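Local atomic coordinates of glucose-6-phosphate isomerase like protein (Thermus thermophilus, PDB entry 1WIW), a protein that probably binds phosphorylated sugars and may interconvert them as a glucose-6-phosphate or mannose-6-phosphate isomerase, as members of the PGI/PMI family do. Residues L171-F183 with R251-A263. Numbering follows the deposited sequence.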
ATOM      1  N   LEU B 171      -2.625  -4.751 -13.262  1.00 20.94           N
ATOM      2  CA  LEU B 171      -1.512  -5.446 -13.906  1.00 19.22           C
ATOM      3  C   LEU B 171      -0.332  -5.631 -12.960  1.00 20.08           C
ATOM      4  O   LEU B 171       0.453  -6.565 -13.113  1.00 20.21           O
ATOM      5  CB  LEU B 171      -1.057  -4.705 -15.171  1.00 20.99           C
ATOM      6  CG  LEU B 171      -0.077  -3.535 -15.066  1.00 22.33           C
ATOM      7  CD1 LEU B 171       0.494  -3.223 -16.455  1.00 21.36           C
ATOM      8  CD2 LEU B 171      -0.775  -2.319 -14.474  1.00 22.02           C
ATOM      9  N   PHE B 172      -0.212  -4.736 -11.986  1.00 17.35           N
ATOM     10  CA  PHE B 172       0.859  -4.798 -10.997  1.00 17.47           C
ATOM     11  C   PHE B 172       0.477  -3.823  -9.888  1.00 17.51           C
ATOM     12  O   PHE B 172       0.657  -2.608 -10.026  1.00 16.71           O
ATOM     13  CB  PHE B 172       2.189  -4.391 -11.628  1.00 16.13           C
ATOM     14  CG  PHE B 172       3.380  -4.683 -10.766  1.00 16.84           C
ATOM     15  CD1 PHE B 172       4.233  -3.665 -10.373  1.00 15.23           C
ATOM     16  CD2 PHE B 172       3.656  -5.984 -10.359  1.00 19.27           C
ATOM     17  CE1 PHE B 172       5.350  -3.934  -9.589  1.00 17.54           C
ATOM     18  CE2 PHE B 172       4.770  -6.265  -9.574  1.00 17.16           C
ATOM     19  CZ  PHE B 172       5.620  -5.233  -9.189  1.00 18.29           C
ATOM     20  N   ARG B 173      -0.057  -4.362  -8.794  1.00 15.20           N
ATOM     21  CA  ARG B 173      -0.520  -3.542  -7.680  1.00 13.68           C
ATOM     22  C   ARG B 173       0.496  -2.560  -7.099  1.00 12.18           C
ATOM     23  O   ARG B 173       0.129  -1.447  -6.720  1.00 13.12           O
ATOM     24  CB  ARG B 173      -1.086  -4.438  -6.570  1.00 13.33           C
ATOM     25  CG  ARG B 173      -2.324  -5.245  -6.986  1.00 12.98           C
ATOM     26  CD  ARG B 173      -3.467  -4.348  -7.464  1.00 12.84           C
ATOM     27  NE  ARG B 173      -3.831  -3.354  -6.460  1.00 10.64           N
ATOM     28  CZ  ARG B 173      -4.580  -3.598  -5.389  1.00 12.82           C
ATOM     29  NH1 ARG B 173      -4.841  -2.619  -4.529  1.00  8.82           N
ATOM     30  NH2 ARG B 173      -5.090  -4.810  -5.189  1.00  9.64           N
ATOM     31  N   PRO B 174       1.782  -2.946  -7.018  1.00 11.33           N
ATOM     32  CA  PRO B 174       2.756  -1.998  -6.460  1.00 10.17           C
ATOM     33  C   PRO B 174       2.900  -0.697  -7.258  1.00  9.94           C
ATOM     34  O   PRO B 174       3.465   0.278  -6.759  1.00  8.38           O
ATOM     35  CB  PRO B 174       4.045  -2.811  -6.422  1.00 11.82           C
ATOM     36  CG  PRO B 174       3.547  -4.203  -6.163  1.00 10.46           C
ATOM     37  CD  PRO B 174       2.372  -4.294  -7.121  1.00 11.61           C
ATOM     38  N   LEU B 175       2.392  -0.675  -8.490  1.00  8.74           N
ATOM     39  CA  LEU B 175       2.481   0.533  -9.306  1.00  7.96           C
ATOM     40  C   LEU B 175       1.705   1.681  -8.650  1.00  8.27           C
ATOM     41  O   LEU B 175       2.147   2.832  -8.681  1.00  8.09           O
ATOM     42  CB  LEU B 175       1.934   0.286 -10.719  1.00  6.76           C
ATOM     43  CG  LEU B 175       1.801   1.533 -11.617  1.00  7.05           C
ATOM     44  CD1 LEU B 175       3.163   2.202 -11.797  1.00  6.58           C
ATOM     45  CD2 LEU B 175       1.217   1.138 -12.974  1.00  4.92           C
ATOM     46  N   GLU B 176       0.557   1.362  -8.054  1.00  7.80           N
ATOM     47  CA  GLU B 176      -0.287   2.365  -7.390  1.00 10.19           C
ATOM     48  C   GLU B 176       0.515   3.171  -6.373  1.00  9.92           C
ATOM     49  O   GLU B 176       0.453   4.403  -6.347  1.00 10.17           O
ATOM     50  CB  GLU B 176      -1.455   1.675  -6.677  1.00 11.95           C
ATOM     51  CG  GLU B 176      -2.356   0.894  -7.612  1.00 16.79           C
ATOM     52  CD  GLU B 176      -3.170  -0.168  -6.898  1.00 11.94           C
ATOM     53  OE1 GLU B 176      -3.918  -0.885  -7.585  1.00 15.21           O
ATOM     54  OE2 GLU B 176      -3.059  -0.289  -5.660  1.00 14.22           O
ATOM     55  N   GLY B 177       1.258   2.458  -5.533  1.00  9.92           N
ATOM     56  CA  GLY B 177       2.072   3.105  -4.523  1.00  9.45           C
ATOM     57  C   GLY B 177       3.135   3.994  -5.139  1.00  9.64           C
ATOM     58  O   GLY B 177       3.386   5.090  -4.648  1.00  7.59           O
ATOM     59  N   ALA B 178       3.756   3.531  -6.219  1.00  6.12           N
ATOM     60  CA  ALA B 178       4.793   4.316  -6.879  1.00  7.61           C
ATOM     61  C   ALA B 178       4.210   5.594  -7.489  1.00  7.67           C
ATOM     62  O   ALA B 178       4.856   6.646  -7.474  1.00  9.02           O
ATOM     63  CB  ALA B 178       5.476   3.479  -7.964  1.00  7.32           C
ATOM     64  N   VAL B 179       2.999   5.498  -8.037  1.00  5.74           N
ATOM     65  CA  VAL B 179       2.350   6.657  -8.636  1.00  5.91           C
ATOM     66  C   VAL B 179       1.872   7.609  -7.545  1.00  6.97           C
ATOM     67  O   VAL B 179       1.933   8.831  -7.706  1.00  8.34           O
ATOM     68  CB  VAL B 179       1.163   6.252  -9.541  1.00  6.62           C
ATOM     69  CG1 VAL B 179       0.382   7.495  -9.966  1.00  4.68           C
ATOM     70  CG2 VAL B 179       1.686   5.531 -10.798  1.00  5.10           C
ATOM     71  N   GLN B 180       1.394   7.052  -6.436  1.00  6.35           N
ATOM     72  CA  GLN B 180       0.947   7.876  -5.312  1.00  6.33           C
ATOM     73  C   GLN B 180       2.143   8.723  -4.880  1.00  7.57           C
ATOM     74  O   GLN B 180       2.006   9.908  -4.564  1.00  7.31           O
ATOM     75  CB  GLN B 180       0.497   6.993  -4.144  1.00  6.86           C
ATOM     76  CG  GLN B 180      -0.071   7.756  -2.947  1.00  5.09           C
ATOM     77  CD  GLN B 180      -0.515   6.829  -1.822  1.00  8.65           C
ATOM     78  OE1 GLN B 180      -1.300   7.217  -0.950  1.00  9.46           O
ATOM     79  NE2 GLN B 180      -0.007   5.604  -1.830  1.00  7.44           N
ATOM     80  N   THR B 181       3.320   8.099  -4.877  1.00  5.57           N
ATOM     81  CA  THR B 181       4.556   8.777  -4.499  1.00  6.95           C
ATOM     82  C   THR B 181       4.934   9.872  -5.495  1.00  8.21           C
ATOM     83  O   THR B 181       5.417  10.941  -5.101  1.00  9.05           O
ATOM     84  CB  THR B 181       5.715   7.762  -4.366  1.00  6.92           C
ATOM     85  OG1 THR B 181       5.547   7.016  -3.155  1.00  9.01           O
ATOM     86  CG2 THR B 181       7.070   8.462  -4.336  1.00  5.13           C
ATOM     87  N   LEU B 182       4.721   9.611  -6.783  1.00  7.68           N
ATOM     88  CA  LEU B 182       5.034  10.607  -7.809  1.00  7.21           C
ATOM     89  C   LEU B 182       4.184  11.863  -7.613  1.00  7.23           C
ATOM     90  O   LEU B 182       4.677  12.980  -7.740  1.00  9.09           O
ATOM     91  CB  LEU B 182       4.783  10.042  -9.214  1.00  4.57           C
ATOM     92  CG  LEU B 182       5.881   9.147  -9.797  1.00  7.78           C
ATOM     93  CD1 LEU B 182       5.390   8.460 -11.060  1.00  7.93           C
ATOM     94  CD2 LEU B 182       7.119   9.994 -10.090  1.00  9.42           C
ATOM     95  N   PHE B 183       2.906  11.676  -7.301  1.00  6.29           N
ATOM     96  CA  PHE B 183       2.008  12.810  -7.106  1.00  7.81           C
ATOM     97  C   PHE B 183       2.289  13.614  -5.844  1.00  7.78           C
ATOM     98  O   PHE B 183       1.986  14.808  -5.774  1.00  8.49           O
ATOM     99  CB  PHE B 183       0.555  12.337  -7.145  1.00  6.70           C
ATOM    100  CG  PHE B 183       0.010  12.241  -8.543  1.00  7.09           C
ATOM    101  CD1 PHE B 183      -0.702  13.299  -9.098  1.00 10.33           C
ATOM    102  CD2 PHE B 183       0.304  11.141  -9.340  1.00  6.61           C
ATOM    103  CE1 PHE B 183      -1.108  13.269 -10.434  1.00  9.65           C
ATOM    104  CE2 PHE B 183      -0.095  11.097 -10.676  1.00  9.53           C
ATOM    105  CZ  PHE B 183      -0.803  12.165 -11.223  1.00 11.33           C
ATOM    106  N   ARG B 251       4.400  -6.884 -19.979  1.00 10.07           N
ATOM    107  CA  ARG B 251       3.969  -6.329 -18.703  1.00 10.88           C
ATOM    108  C   ARG B 251       4.930  -5.361 -18.019  1.00 10.10           C
ATOM    109  O   ARG B 251       4.504  -4.321 -17.523  1.00  8.97           O
ATOM    110  CB  ARG B 251       3.599  -7.466 -17.751  1.00 12.18           C
ATOM    111  CG  ARG B 251       2.460  -8.330 -18.272  1.00 15.63           C
ATOM    112  CD  ARG B 251       1.135  -7.568 -18.349  1.00 18.11           C
ATOM    113  NE  ARG B 251       0.072  -8.408 -18.903  1.00 21.49           N
ATOM    114  CZ  ARG B 251      -0.260  -8.455 -20.191  1.00 23.16           C
ATOM    115  NH1 ARG B 251       0.379  -7.694 -21.075  1.00 20.62           N
ATOM    116  NH2 ARG B 251      -1.213  -9.287 -20.602  1.00 20.49           N
ATOM    117  N   LEU B 252       6.214  -5.692 -17.991  1.00  9.65           N
ATOM    118  CA  LEU B 252       7.187  -4.818 -17.348  1.00 10.48           C
ATOM    119  C   LEU B 252       7.269  -3.469 -18.070  1.00 10.42           C
ATOM    120  O   LEU B 252       7.314  -2.418 -17.434  1.00  9.75           O
ATOM    121  CB  LEU B 252       8.558  -5.504 -17.304  1.00 12.64           C
ATOM    122  CG  LEU B 252       9.609  -4.905 -16.356  1.00 17.61           C
ATOM    123  CD1 LEU B 252      10.675  -5.941 -16.030  1.00 20.66           C
ATOM    124  CD2 LEU B 252      10.235  -3.690 -16.992  1.00 20.91           C
ATOM    125  N   ALA B 253       7.278  -3.497 -19.400  1.00  9.49           N
ATOM    126  CA  ALA B 253       7.341  -2.267 -20.186  1.00  8.71           C
ATOM    127  C   ALA B 253       6.080  -1.436 -19.955  1.00  8.01           C
ATOM    128  O   ALA B 253       6.146  -0.221 -19.783  1.00  8.49           O
ATOM    129  CB  ALA B 253       7.483  -2.596 -21.671  1.00  8.27           C
ATOM    130  N   GLN B 254       4.931  -2.104 -19.947  1.00  7.20           N
ATOM    131  CA  GLN B 254       3.657  -1.434 -19.724  1.00  7.27           C
ATOM    132  C   GLN B 254       3.631  -0.727 -18.365  1.00  8.44           C
ATOM    133  O   GLN B 254       3.158   0.411 -18.250  1.00  7.25           O
ATOM    134  CB  GLN B 254       2.507  -2.448 -19.811  1.00  7.58           C
ATOM    135  CG  GLN B 254       2.260  -2.977 -21.224  1.00  6.99           C
ATOM    136  CD  GLN B 254       1.054  -3.897 -21.302  1.00  6.95           C
ATOM    137  OE1 GLN B 254       1.034  -4.963 -20.693  1.00  7.95           O
ATOM    138  NE2 GLN B 254       0.038  -3.481 -22.046  1.00  6.61           N
ATOM    139  N   VAL B 255       4.140  -1.395 -17.336  1.00  8.64           N
ATOM    140  CA  VAL B 255       4.166  -0.797 -16.003  1.00  8.16           C
ATOM    141  C   VAL B 255       4.995   0.486 -16.012  1.00  6.91           C
ATOM    142  O   VAL B 255       4.550   1.527 -15.543  1.00  7.31           O
ATOM    143  CB  VAL B 255       4.750  -1.778 -14.956  1.00  7.75           C
ATOM    144  CG1 VAL B 255       5.105  -1.031 -13.662  1.00  5.92           C
ATOM    145  CG2 VAL B 255       3.728  -2.876 -14.654  1.00  9.89           C
HETATM  146  N   MSE B 256       6.199   0.408 -16.565  1.00  8.19           N
HETATM  147  CA  MSE B 256       7.084   1.563 -16.618  1.00  8.90           C
HETATM  148  C   MSE B 256       6.506   2.688 -17.487  1.00  8.87           C
HETATM  149  O   MSE B 256       6.682   3.872 -17.179  1.00  8.77           O
HETATM  150  CB  MSE B 256       8.457   1.121 -17.121  1.00 10.08           C
HETATM  151  CG  MSE B 256       9.627   1.550 -16.238  1.00 21.34           C
HETATM  152 SE   MSE B 256       9.375   1.291 -14.321  1.00 15.45          SE
HETATM  153  CE  MSE B 256       9.208  -0.635 -14.305  1.00 25.94           C
ATOM    154  N   ALA B 257       5.815   2.328 -18.568  1.00  6.45           N
ATOM    155  CA  ALA B 257       5.202   3.326 -19.441  1.00  6.38           C
ATOM    156  C   ALA B 257       4.106   4.053 -18.672  1.00  5.93           C
ATOM    157  O   ALA B 257       3.952   5.266 -18.794  1.00  6.13           O
ATOM    158  CB  ALA B 257       4.617   2.663 -20.690  1.00  4.81           C
ATOM    159  N   LEU B 258       3.339   3.307 -17.882  1.00  7.04           N
ATOM    160  CA  LEU B 258       2.277   3.911 -17.080  1.00  7.06           C
ATOM    161  C   LEU B 258       2.927   4.842 -16.063  1.00  7.74           C
ATOM    162  O   LEU B 258       2.509   5.982 -15.895  1.00  9.31           O
ATOM    163  CB  LEU B 258       1.466   2.833 -16.351  1.00  6.42           C
ATOM    164  CG  LEU B 258       0.464   2.022 -17.182  1.00  8.80           C
ATOM    165  CD1 LEU B 258      -0.011   0.820 -16.381  1.00  6.48           C
ATOM    166  CD2 LEU B 258      -0.716   2.901 -17.591  1.00  6.90           C
ATOM    167  N   TRP B 259       3.952   4.340 -15.385  1.00  5.89           N
ATOM    168  CA  TRP B 259       4.683   5.123 -14.389  1.00  6.29           C
ATOM    169  C   TRP B 259       5.211   6.425 -15.007  1.00  4.74           C
ATOM    170  O   TRP B 259       5.081   7.496 -14.415  1.00  6.25           O
ATOM    171  CB  TRP B 259       5.850   4.292 -13.845  1.00  7.02           C
ATOM    172  CG  TRP B 259       6.738   5.022 -12.878  1.00  8.79           C
ATOM    173  CD1 TRP B 259       6.549   5.173 -11.535  1.00  7.33           C
ATOM    174  CD2 TRP B 259       7.951   5.713 -13.195  1.00  7.19           C
ATOM    175  NE1 TRP B 259       7.575   5.919 -10.993  1.00  7.32           N
ATOM    176  CE2 TRP B 259       8.446   6.265 -11.993  1.00  7.51           C
ATOM    177  CE3 TRP B 259       8.670   5.920 -14.382  1.00  7.35           C
ATOM    178  CZ2 TRP B 259       9.633   7.017 -11.940  1.00  9.23           C
ATOM    179  CZ3 TRP B 259       9.852   6.666 -14.331  1.00  8.02           C
ATOM    180  CH2 TRP B 259      10.317   7.205 -13.116  1.00  7.90           C
ATOM    181  N   TYR B 260       5.809   6.327 -16.192  1.00  5.88           N
ATOM    182  CA  TYR B 260       6.364   7.496 -16.884  1.00  5.00           C
ATOM    183  C   TYR B 260       5.284   8.522 -17.247  1.00  5.47           C
ATOM    184  O   TYR B 260       5.468   9.723 -17.046  1.00  3.97           O
ATOM    185  CB  TYR B 260       7.100   7.055 -18.152  1.00  4.72           C
ATOM    186  CG  TYR B 260       7.833   8.166 -18.894  1.00  6.00           C
ATOM    187  CD1 TYR B 260       8.898   8.848 -18.301  1.00  6.73           C
ATOM    188  CD2 TYR B 260       7.493   8.496 -20.204  1.00  4.85           C
ATOM    189  CE1 TYR B 260       9.612   9.830 -18.994  1.00  6.26           C
ATOM    190  CE2 TYR B 260       8.202   9.485 -20.913  1.00  7.14           C
ATOM    191  CZ  TYR B 260       9.260  10.141 -20.301  1.00  9.49           C
ATOM    192  OH  TYR B 260       9.979  11.092 -20.994  1.00  5.36           O
ATOM    193  N   ARG B 261       4.159   8.061 -17.785  1.00  5.56           N
ATOM    194  CA  ARG B 261       3.088   8.989 -18.140  1.00  6.78           C
ATOM    195  C   ARG B 261       2.538   9.675 -16.887  1.00  6.20           C
ATOM    196  O   ARG B 261       2.105  10.826 -16.937  1.00  4.86           O
ATOM    197  CB  ARG B 261       1.950   8.264 -18.865  1.00  7.63           C
ATOM    198  CG  ARG B 261       0.799   9.196 -19.226  1.00  9.67           C
ATOM    199  CD  ARG B 261      -0.358   8.477 -19.905  1.00 10.55           C
ATOM    200  NE  ARG B 261       0.007   7.923 -21.202  1.00 11.17           N
ATOM    201  CZ  ARG B 261      -0.876   7.617 -22.150  1.00 15.01           C
ATOM    202  NH1 ARG B 261      -0.471   7.113 -23.309  1.00 14.52           N
ATOM    203  NH2 ARG B 261      -2.168   7.833 -21.942  1.00 13.37           N
HETATM  204  N   MSE B 262       2.543   8.967 -15.763  1.00  5.61           N
HETATM  205  CA  MSE B 262       2.057   9.556 -14.518  1.00  7.37           C
HETATM  206  C   MSE B 262       3.064  10.569 -13.965  1.00  5.60           C
HETATM  207  O   MSE B 262       2.679  11.533 -13.311  1.00  5.88           O
HETATM  208  CB  MSE B 262       1.774   8.470 -13.478  1.00  5.67           C
HETATM  209  CG  MSE B 262       0.581   7.592 -13.836  1.00 11.03           C
HETATM  210 SE   MSE B 262      -1.096   8.593 -14.022  1.00 14.79          SE
HETATM  211  CE  MSE B 262      -2.183   7.511 -12.885  1.00 23.26           C
ATOM    212  N   ALA B 263       4.351  10.357 -14.223  1.00  4.62           N
ATOM    213  CA  ALA B 263       5.358  11.308 -13.749  1.00  5.80           C
ATOM    214  C   ALA B 263       5.095  12.624 -14.475  1.00  6.22           C
ATOM    215  O   ALA B 263       5.097  13.693 -13.869  1.00  6.27           O
ATOM    216  CB  ALA B 263       6.766  10.805 -14.054  1.00  4.88           C
TER
HETATM  217  O   HOH W   1       7.588   6.488  -7.977  1.00  6.89           O
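Leu182 lays its CD1 methyl over one face of the Trp259 indole, 3.7 Å from the centroid of the five-membered ring, in a CH-pi contact. The indole reaches this place because its CG stands anti to the backbone N (chi1 176°), and Leu182 crosses it at about a right angle. A flat ring suits the site twice: its face receives the methyl, while NE1, in the ring plane, donates to a water 3.1 Å away that in turn donates to Ala178 O. That water satisfies a buried polar N-H and bridges the two helices. The small CB of Ala178 lies near Trp259 CD1, and Ala263 CB touches both methyls of Leu182, 4.0 Å from CD1.

Two turns before Leu182, Leu175 divides its branches: CD1 meets Trp259 CB, whereas CD2 packs 3.6 Å from Leu258 CD1, the two leucines crossing almost perpendicularly. Leu258 also meets Leu171 tip to tip, through CD2 of the latter. Leu171 CD1 and Phe172 CB both approach Val255 CG2, each at 3.7 Å; one methyl of this compact beta-branched residue thus serves two neighbours. Toward the other end, CG of selenomethionine Met262, anti to the carbonyl carbon (chi1 -69°), lies against both methyls of Val179, and the flexible chain bends beyond it to bring CE to Val179 CG1.

The axes of 174-183 and 251-263 approach to 9.7 Å and run nearly parallel, at 17°. The helices lie side by side with an apolar interface, whose Val179 and Met262 also touch strands 164-168 and 216-221 of the parallel sheet, an arrangement characteristic of the alpha/beta SIS domain.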